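Local coordinates for protein alpha-glucosidase (Bacteroides thetaiotaomicron, PDB 5XFM) that hydrolyses beta-L-arabinopyranosides and alpha-galactosides as a bifunctional, calcium-binding glycoside hydrolase of family 97, at residues 140-145 with 259-264; 224-227 with 231-234; 296-301 with 319-324; 534-537 with 543-546. The protein carries 1 engineered substitution. One frame throughout, in Å; residues are numbered along the deposited sequence.

Contact 1: 140-145 with 259-264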
# COMPACT_ATOMS: atom_id res chain seq x y z
N LYS A 140 -8.56 -25.66 -0.62
CA LYS A 140 -8.75 -25.79 0.81
C LYS A 140 -7.63 -25.09 1.58
O LYS A 140 -7.87 -24.50 2.63
CB LYS A 140 -8.81 -27.26 1.24
CG LYS A 140 -9.94 -28.08 0.63
CD LYS A 140 -9.94 -29.50 1.17
CE LYS A 140 -10.91 -30.40 0.40
NZ LYS A 140 -12.33 -29.99 0.58
N GLU A 141 -6.41 -25.15 1.04
CA GLU A 141 -5.27 -24.58 1.77
C GLU A 141 -4.03 -24.42 0.90
O GLU A 141 -3.81 -25.20 -0.01
CB GLU A 141 -4.98 -25.50 2.96
CG GLU A 141 -3.72 -25.24 3.74
CD GLU A 141 -3.59 -26.21 4.89
OE1 GLU A 141 -4.07 -27.36 4.74
OE2 GLU A 141 -3.04 -25.84 5.95
N GLU A 142 -3.21 -23.41 1.16
CA GLU A 142 -1.91 -23.31 0.50
C GLU A 142 -0.81 -23.75 1.46
O GLU A 142 -0.82 -23.40 2.64
CB GLU A 142 -1.64 -21.89 -0.01
CG GLU A 142 -2.12 -21.66 -1.44
CD GLU A 142 -1.82 -20.26 -1.96
OE1 GLU A 142 -0.64 -19.88 -2.08
OE2 GLU A 142 -2.79 -19.53 -2.26
N GLN A 143 0.11 -24.57 0.95
CA GLN A 143 1.30 -24.96 1.70
C GLN A 143 2.41 -23.93 1.45
O GLN A 143 3.41 -23.90 2.16
CB GLN A 143 1.74 -26.37 1.30
CG GLN A 143 3.05 -26.85 1.90
CD GLN A 143 3.20 -28.36 1.80
OE1 GLN A 143 2.68 -29.10 2.64
NE2 GLN A 143 3.89 -28.82 0.77
N THR A 144 2.20 -23.09 0.44
CA THR A 144 3.15 -22.05 0.02
C THR A 144 3.80 -21.36 1.21
O THR A 144 3.12 -20.84 2.10
CB THR A 144 2.45 -20.98 -0.84
OG1 THR A 144 1.70 -21.61 -1.89
CG2 THR A 144 3.47 -20.01 -1.44
N GLY A 145 5.13 -21.34 1.22
CA GLY A 145 5.86 -20.82 2.36
C GLY A 145 7.10 -20.01 2.03
O GLY A 145 7.51 -19.90 0.88
N PRO A 259 -3.35 -16.05 -7.12
CA PRO A 259 -2.65 -14.77 -7.26
C PRO A 259 -1.13 -14.94 -7.24
O PRO A 259 -0.62 -16.05 -7.03
CB PRO A 259 -3.11 -13.98 -6.04
CG PRO A 259 -4.39 -14.61 -5.62
CD PRO A 259 -4.27 -16.06 -5.97
N TRP A 260 -0.40 -13.86 -7.47
CA TRP A 260 1.05 -13.90 -7.47
C TRP A 260 1.60 -13.72 -6.06
O TRP A 260 1.21 -12.80 -5.34
CB TRP A 260 1.62 -12.83 -8.40
CG TRP A 260 1.21 -13.01 -9.84
CD1 TRP A 260 0.09 -12.50 -10.45
CD2 TRP A 260 1.90 -13.76 -10.85
NE1 TRP A 260 0.05 -12.88 -11.77
CE2 TRP A 260 1.15 -13.65 -12.04
CE3 TRP A 260 3.09 -14.51 -10.86
CZ2 TRP A 260 1.55 -14.26 -13.23
CZ3 TRP A 260 3.48 -15.11 -12.05
CH2 TRP A 260 2.71 -14.99 -13.21
N ARG A 261 2.50 -14.62 -5.65
CA ARG A 261 3.29 -14.46 -4.43
C ARG A 261 4.55 -13.70 -4.82
O ARG A 261 5.22 -14.07 -5.79
CB ARG A 261 3.66 -15.82 -3.87
CG ARG A 261 2.52 -16.82 -3.82
CD ARG A 261 1.47 -16.39 -2.86
NE ARG A 261 0.25 -17.19 -2.93
CZ ARG A 261 -0.97 -16.66 -2.85
NH1 ARG A 261 -1.11 -15.34 -2.75
NH2 ARG A 261 -2.04 -17.43 -2.91
N THR A 262 4.91 -12.65 -4.08
CA THR A 262 6.02 -11.81 -4.51
C THR A 262 7.15 -11.73 -3.49
O THR A 262 6.93 -11.58 -2.28
CB THR A 262 5.54 -10.38 -4.82
OG1 THR A 262 5.17 -9.71 -3.60
CG2 THR A 262 4.34 -10.41 -5.77
N ILE A 263 8.37 -11.81 -4.00
CA ILE A 263 9.58 -11.72 -3.19
C ILE A 263 10.53 -10.67 -3.76
O ILE A 263 11.12 -10.87 -4.82
CB ILE A 263 10.32 -13.06 -3.14
CG1 ILE A 263 9.36 -14.21 -2.82
CG2 ILE A 263 11.47 -13.00 -2.13
CD1 ILE A 263 9.99 -15.58 -2.96
N THR A 264 10.65 -9.54 -3.08
CA THR A 264 11.56 -8.49 -3.52
C THR A 264 12.85 -8.63 -2.72
O THR A 264 12.86 -8.48 -1.51
CB THR A 264 10.96 -7.09 -3.31
OG1 THR A 264 9.75 -6.98 -4.05
CG2 THR A 264 11.94 -6.01 -3.75

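Contact 2: 224-227 with 231-234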
# COMPACT_ATOMS: atom_id res chain seq x y z
N SER A 224 1.32 -16.58 8.24
CA SER A 224 1.05 -17.22 9.53
C SER A 224 2.08 -16.80 10.58
O SER A 224 3.02 -16.05 10.29
CB SER A 224 1.08 -18.75 9.42
OG SER A 224 2.38 -19.22 9.11
N ASP A 225 1.90 -17.28 11.80
CA ASP A 225 2.97 -17.21 12.78
C ASP A 225 4.12 -18.10 12.29
O ASP A 225 3.92 -18.95 11.41
CB ASP A 225 2.49 -17.65 14.16
CG ASP A 225 1.80 -16.54 14.93
OD1 ASP A 225 0.59 -16.66 15.21
OD2 ASP A 225 2.48 -15.56 15.29
N VAL A 226 5.31 -17.88 12.82
CA VAL A 226 6.45 -18.71 12.49
C VAL A 226 6.20 -20.12 12.98
O VAL A 226 5.49 -20.33 13.96
CB VAL A 226 7.76 -18.22 13.12
CG1 VAL A 226 8.97 -18.91 12.49
CG2 VAL A 226 7.89 -16.77 12.95
N SER A 227 6.76 -21.08 12.26
CA SER A 227 6.81 -22.46 12.69
C SER A 227 8.20 -22.96 12.36
O SER A 227 8.89 -22.35 11.54
CB SER A 227 5.73 -23.30 12.00
OG SER A 227 6.03 -23.44 10.62
N LEU A 231 9.90 -20.50 9.50
CA LEU A 231 9.03 -20.66 8.34
C LEU A 231 7.71 -19.91 8.48
O LEU A 231 7.00 -20.06 9.47
CB LEU A 231 8.73 -22.15 8.09
CG LEU A 231 7.70 -22.37 6.97
CD1 LEU A 231 8.28 -21.95 5.64
CD2 LEU A 231 7.19 -23.80 6.92
N TYR A 232 7.39 -19.11 7.47
CA TYR A 232 6.12 -18.41 7.41
C TYR A 232 5.28 -19.00 6.29
O TYR A 232 5.75 -19.10 5.18
CB TYR A 232 6.32 -16.91 7.17
CG TYR A 232 7.09 -16.23 8.27
CD1 TYR A 232 8.47 -16.22 8.27
CD2 TYR A 232 6.42 -15.61 9.32
CE1 TYR A 232 9.18 -15.61 9.28
CE2 TYR A 232 7.12 -14.98 10.33
CZ TYR A 232 8.50 -14.99 10.30
OH TYR A 232 9.21 -14.38 11.31
N THR A 233 4.05 -19.39 6.59
CA THR A 233 3.18 -20.02 5.61
C THR A 233 2.06 -19.08 5.18
O THR A 233 1.53 -18.31 5.98
CB THR A 233 2.60 -21.33 6.16
OG1 THR A 233 3.68 -22.24 6.41
CG2 THR A 233 1.64 -21.97 5.17
N VAL A 234 1.72 -19.13 3.90
CA VAL A 234 0.58 -18.38 3.38
C VAL A 234 -0.70 -18.88 4.05
O VAL A 234 -1.04 -20.06 3.97
CB VAL A 234 0.46 -18.53 1.86
CG1 VAL A 234 -0.86 -17.90 1.37
CG2 VAL A 234 1.66 -17.91 1.17
O HOH W 1 4.79 -21.64 9.01

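Contact 3: 296-301 with 319-324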
# COMPACT_ATOMS: atom_id res chain seq x y z
N ARG A 296 -5.42 17.20 -4.95
CA ARG A 296 -5.36 17.55 -3.54
C ARG A 296 -6.75 17.86 -3.02
O ARG A 296 -7.58 18.44 -3.73
CB ARG A 296 -4.45 18.76 -3.31
CG ARG A 296 -2.97 18.53 -3.52
CD ARG A 296 -2.60 18.64 -4.99
NE ARG A 296 -3.09 19.87 -5.59
CZ ARG A 296 -2.43 21.03 -5.58
NH1 ARG A 296 -1.25 21.12 -4.98
NH2 ARG A 296 -2.96 22.10 -6.16
N GLY A 297 -7.01 17.45 -1.79
CA GLY A 297 -8.28 17.72 -1.16
C GLY A 297 -8.15 18.36 0.20
O GLY A 297 -7.13 18.22 0.88
N THR A 298 -9.16 19.13 0.58
CA THR A 298 -9.29 19.57 1.96
C THR A 298 -10.26 18.64 2.67
O THR A 298 -11.13 18.03 2.05
CB THR A 298 -9.76 21.03 2.07
OG1 THR A 298 -10.99 21.19 1.35
CG2 THR A 298 -8.72 21.96 1.48
N TRP A 299 -10.12 18.54 3.99
CA TRP A 299 -10.74 17.45 4.72
C TRP A 299 -11.03 17.91 6.14
O TRP A 299 -10.12 17.97 6.97
CB TRP A 299 -9.81 16.23 4.71
CG TRP A 299 -10.34 15.00 5.37
CD1 TRP A 299 -11.65 14.65 5.53
CD2 TRP A 299 -9.56 13.95 5.95
NE1 TRP A 299 -11.74 13.44 6.17
CE2 TRP A 299 -10.47 12.99 6.45
CE3 TRP A 299 -8.19 13.72 6.10
CZ2 TRP A 299 -10.05 11.81 7.08
CZ3 TRP A 299 -7.77 12.56 6.74
CH2 TRP A 299 -8.70 11.62 7.22
N SER A 300 -12.28 18.27 6.40
CA SER A 300 -12.66 18.87 7.68
C SER A 300 -12.60 17.88 8.85
O SER A 300 -12.18 18.24 9.95
CB SER A 300 -14.06 19.50 7.58
OG SER A 300 -15.10 18.55 7.65
N TRP A 301 -13.01 16.64 8.61
CA TRP A 301 -13.17 15.68 9.71
C TRP A 301 -11.88 15.33 10.44
O TRP A 301 -11.92 14.99 11.61
CB TRP A 301 -13.83 14.39 9.20
CG TRP A 301 -13.99 13.37 10.29
CD1 TRP A 301 -15.06 13.22 11.13
CD2 TRP A 301 -13.04 12.37 10.67
NE1 TRP A 301 -14.83 12.18 12.00
CE2 TRP A 301 -13.59 11.65 11.74
CE3 TRP A 301 -11.77 12.02 10.20
CZ2 TRP A 301 -12.92 10.59 12.35
CZ3 TRP A 301 -11.10 10.97 10.81
CH2 TRP A 301 -11.68 10.27 11.87
N ASP A 319 -14.23 26.62 0.57
CA ASP A 319 -13.57 27.91 0.41
C ASP A 319 -12.06 27.77 0.59
O ASP A 319 -11.28 28.38 -0.14
CB ASP A 319 -14.12 28.94 1.41
CG ASP A 319 -15.49 29.46 1.02
OD1 ASP A 319 -15.90 29.29 -0.15
OD2 ASP A 319 -16.16 30.05 1.90
N PHE A 320 -11.67 26.99 1.59
CA PHE A 320 -10.27 26.76 1.90
C PHE A 320 -9.60 26.03 0.74
O PHE A 320 -8.48 26.36 0.35
CB PHE A 320 -10.12 25.97 3.21
CG PHE A 320 -8.70 25.71 3.62
CD1 PHE A 320 -7.77 26.74 3.61
CD2 PHE A 320 -8.30 24.46 4.03
CE1 PHE A 320 -6.46 26.51 3.99
CE2 PHE A 320 -6.98 24.22 4.41
CZ PHE A 320 -6.06 25.25 4.39
N ALA A 321 -10.28 25.04 0.18
CA ALA A 321 -9.77 24.35 -1.01
C ALA A 321 -9.58 25.34 -2.15
O ALA A 321 -8.55 25.33 -2.82
CB ALA A 321 -10.71 23.23 -1.43
N SER A 322 -10.56 26.20 -2.36
CA SER A 322 -10.47 27.21 -3.40
C SER A 322 -9.26 28.13 -3.19
O SER A 322 -8.52 28.43 -4.14
CB SER A 322 -11.75 28.05 -3.45
OG SER A 322 -11.76 28.87 -4.60
N ALA A 323 -9.06 28.56 -1.96
CA ALA A 323 -7.94 29.44 -1.61
C ALA A 323 -6.60 28.73 -1.78
O ALA A 323 -5.59 29.35 -2.13
CB ALA A 323 -8.09 29.94 -0.17
N MET A 324 -6.59 27.43 -1.51
CA MET A 324 -5.39 26.63 -1.67
C MET A 324 -5.18 26.23 -3.14
O MET A 324 -4.11 25.75 -3.52
CB MET A 324 -5.47 25.39 -0.78
CG MET A 324 -5.38 25.71 0.70
SD MET A 324 -3.79 26.41 1.17
CE MET A 324 -2.68 25.07 0.74

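Contact 4: 534-537 with 543-546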
# COMPACT_ATOMS: atom_id res chain seq x y z
N ASN A 534 -7.47 27.71 9.49
CA ASN A 534 -6.66 28.48 10.42
C ASN A 534 -5.16 28.44 10.11
O ASN A 534 -4.41 29.31 10.55
CB ASN A 534 -6.91 28.01 11.86
CG ASN A 534 -6.66 26.54 12.03
OD1 ASN A 534 -7.49 25.71 11.65
ND2 ASN A 534 -5.53 26.19 12.63
N ASN A 535 -4.73 27.43 9.35
CA ASN A 535 -3.32 27.31 8.99
C ASN A 535 -2.87 28.45 8.09
O ASN A 535 -1.68 28.76 8.02
CB ASN A 535 -3.04 25.97 8.30
CG ASN A 535 -3.23 24.79 9.23
OD1 ASN A 535 -3.39 23.66 8.77
ND2 ASN A 535 -3.25 25.05 10.54
N LEU A 536 -3.80 29.09 7.40
CA LEU A 536 -3.39 30.22 6.57
C LEU A 536 -3.03 31.42 7.45
O LEU A 536 -2.41 32.37 6.98
CB LEU A 536 -4.48 30.60 5.57
CG LEU A 536 -4.51 29.76 4.30
CD1 LEU A 536 -5.61 30.25 3.36
CD2 LEU A 536 -3.15 29.77 3.61
N LYS A 537 -3.39 31.35 8.74
CA LYS A 537 -3.03 32.41 9.68
C LYS A 537 -1.94 32.01 10.70
O LYS A 537 -1.11 32.85 11.07
CB LYS A 537 -4.27 32.87 10.44
CG LYS A 537 -5.35 33.51 9.57
CD LYS A 537 -4.91 34.85 9.00
CE LYS A 537 -6.02 35.50 8.20
NZ LYS A 537 -6.31 34.76 6.93
N CYS A 543 5.51 27.38 4.46
CA CYS A 543 4.89 26.06 4.52
C CYS A 543 3.63 26.00 3.65
O CYS A 543 3.46 25.10 2.83
CB CYS A 543 4.56 25.67 5.96
SG CYS A 543 6.02 25.47 7.02
N MET A 544 2.74 26.97 3.85
CA MET A 544 1.49 26.99 3.11
C MET A 544 1.73 27.23 1.63
O MET A 544 1.00 26.70 0.77
CB MET A 544 0.56 28.05 3.70
CG MET A 544 0.27 27.80 5.16
SD MET A 544 -0.38 26.14 5.41
CE MET A 544 -1.95 26.27 4.54
N ASP A 545 2.77 28.01 1.34
CA ASP A 545 3.19 28.26 -0.03
C ASP A 545 3.65 26.97 -0.68
O ASP A 545 3.29 26.69 -1.82
CB ASP A 545 4.31 29.31 -0.09
CG ASP A 545 3.80 30.73 0.08
OD1 ASP A 545 2.64 30.99 -0.32
OD2 ASP A 545 4.55 31.59 0.57
N PHE A 546 4.44 26.19 0.04
CA PHE A 546 4.84 24.89 -0.48
C PHE A 546 3.61 24.02 -0.75
O PHE A 546 3.48 23.44 -1.83
CB PHE A 546 5.76 24.15 0.49
CG PHE A 546 6.00 22.70 0.11
CD1 PHE A 546 6.97 22.38 -0.83
CD2 PHE A 546 5.23 21.69 0.65
CE1 PHE A 546 7.18 21.07 -1.20
CE2 PHE A 546 5.44 20.37 0.27
CZ PHE A 546 6.41 20.06 -0.64

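Contact 1: 140-145 with 259-264
Glu142 and Arg261 meet head-on in a buried salt bridge, the carboxylate lying at the edge of the guanidinium group with the two planes turned 26° apart. Arg261 NE gives its hydrogen to Glu142 OE1 at 3.0 Å, on the syn lone pair, through a bent bond (133° at the hydrogen). The second leg, Arg261 NH2 to Glu142 OE2, is modelled at 2.3 Å, too short for its exact length to be trusted. The two side chains reach each other in different ways: Glu142 runs out straight beyond CG, whereas Arg261 bends at its CB-CG bond (chi2 -66°). The ion pair spans the interior of the N-terminal beta-sandwich, a domain of the galactose-mutarotase clan, and ties strand 136-147 of one antiparallel sheet to strand 256-266 of the other. Charged groups in such a core need neighbours of their own. Glu142 OE2 is also hydrogen-bonded with Tyr218 OH, and Arg261 NH1 pairs with Glu211, so the guanidinium probably shares its charge between two carboxylates. Pro259 O stands 4.2 Å above the plane of the Arg261 guanidinium, over its centre. Thr144 suits a place beside this pair because it is half polar: its methyl CG2 rests 4.1 Å from Arg261 CG, beside the aliphatic part of the arginine, while OG1 lies 2.9 Å from Glu142 OE1 and is hydrogen-bonded with Tyr126 OH.

Contact 2: 224-227 with 231-234
The Tyr232 ring reaches Ser224 O and the side chain of Val226, which it meets at a slant. Beyond CB, the side chain leads to Tyr232 CD2, whose outer side faces Ser224 O at 3.6 Å, near the plane of the ring. Next along that flank, Tyr232 CE2 comes to 3.3 Å from Val226 CG2; CZ is in equally close contact with this methyl, which sits just 3.2 Å from Tyr232 OH, a tight fit. Phe199 meets the ring edge-to-face. Valine suits this spot, since its short branched side chain puts a methyl on the ring close to the backbone.

The backbones are joined at two places. Ser227 N donates to Leu231 O at 3.0 Å, and Leu231 N returns a bond to Ser227 O at 2.9 Å. Farther along, Ser224 N donates to Thr233 O at 2.9 Å, but the answering bond comes from a side chain: Thr233 N donates to Ser224 OG at 3.0 Å, nearly straight at 159°. With chi1 at 67°, OG is tucked between its own backbone N and carbonyl carbon, where it can also donate to Asp225 O at 2.8 Å. Replacing Ser224 by alanine would probably leave Thr233 N and Asp225 O without these mates and weaken the hold on this end of the loop. A water sits between the two segments, bonded to Ser227 OG, Leu231 O and Thr233 OG1. The whole is an irregular beta-hairpin, with Ser227 and Leu231 as its closing antiparallel hydrogen-bonded pair, at the margin of a sandwich sheet.

Contact 3: 296-301 with 319-324
Thr298 turns both of its branches on Phe320 and Ala321: with chi1 at 55°, OG1 sits between the backbone N and the carbonyl carbon, and CG2 points opposite the carbonyl carbon. Phe320 answers with CG trans to its backbone N (chi1 -178°), which brings the ring to the threonine methyl. Thr298 CG2 approaches Phe320 CD2 obliquely at 3.6 Å and lies equally near Ala321 CA. Ala321, small enough to let the helix come close, sets its CB 3.5 Å from Thr298 OG1. These are the layers of a TIM barrel: strand 295-299 belongs to the inner parallel sheet, helix 311-324 packs on its outer side, and the chain then returns to the neighbouring parallel strand 328-331 in a right-handed beta-alpha-beta crossover. Threonine suits the interface because its hydroxyl is satisfied within the buried layer, by a hydrogen bond to Tyr317 O of the same helix. Putting alanine in place of Thr298 would probably leave Tyr317 O without that donor and open a gap beside Phe320 CD2. Met324, one turn on, lays CG 3.5 Å above one face of the Phe320 ring, toward its rim.

Contact 4: 534-537 with 543-546
Met544 of helix 541-549 packs against Asn535 and Leu536 of the short helix 535-538, two consecutive helices in the last part of the TIM-barrel domain. Only a brief link separates them, so the chain turns back on itself and the Met544 side chain packs between them.

The apolar contacts come first. Leu536 CD2 touches the methyl CE of Met544 at 3.8 Å and Met544 CB at 4.1 Å, the two side chains crossing at a slant. Asn535 CB adds the aliphatic base of a polar residue, lying 3.9 Å from Met544 CE. Methionine suits the place because its unbranched chain can curl: with chi2 at -54° and chi3 at -66°, it doubles back and presents CE to both neighbours. Leu494 and Val539 also touch it.

Polar interactions fix the first helix within itself and to nearby residues, and none crosses to the second. Lys537 N donates to Asn534 O at 2.9 Å, an i to i+3 bond. The Asn535 amide points its polar end elsewhere: ND2 donates to Asn495 OD1 and Asp538 OD1, and OD1 accepts from Ala532 N, which probably fixes the rotation of the amide.

Van der Waals contact between backbone and side chain makes up the rest: the carbonyl oxygen Asn535 O rests 3.6 Å from Met544 CG.

Contacts 1 and 2 lie in the N-terminal sandwich and contacts 3 and 4 in the catalytic barrel, on opposite sides of the chain's centre. Within each pair the contacts touch. Strands 136-147 and 231-235 are sheet neighbours, and Thr144 O probably accepts a hydrogen bond from Val234 N at 2.9 Å; in the barrel, Phe320 CE1 packs 3.8 Å from Leu536 CG, and Met324 SD lies as near Met544 CE. The chemistry follows the place. Buried contact 1 joins two sheets through charge, partly exposed contact 2 joins one hairpin by backbone bonds and water, and buried contacts 3 and 4 join a strand to a helix and a helix to a helix by close, mainly apolar packing with no hydrogen bond across.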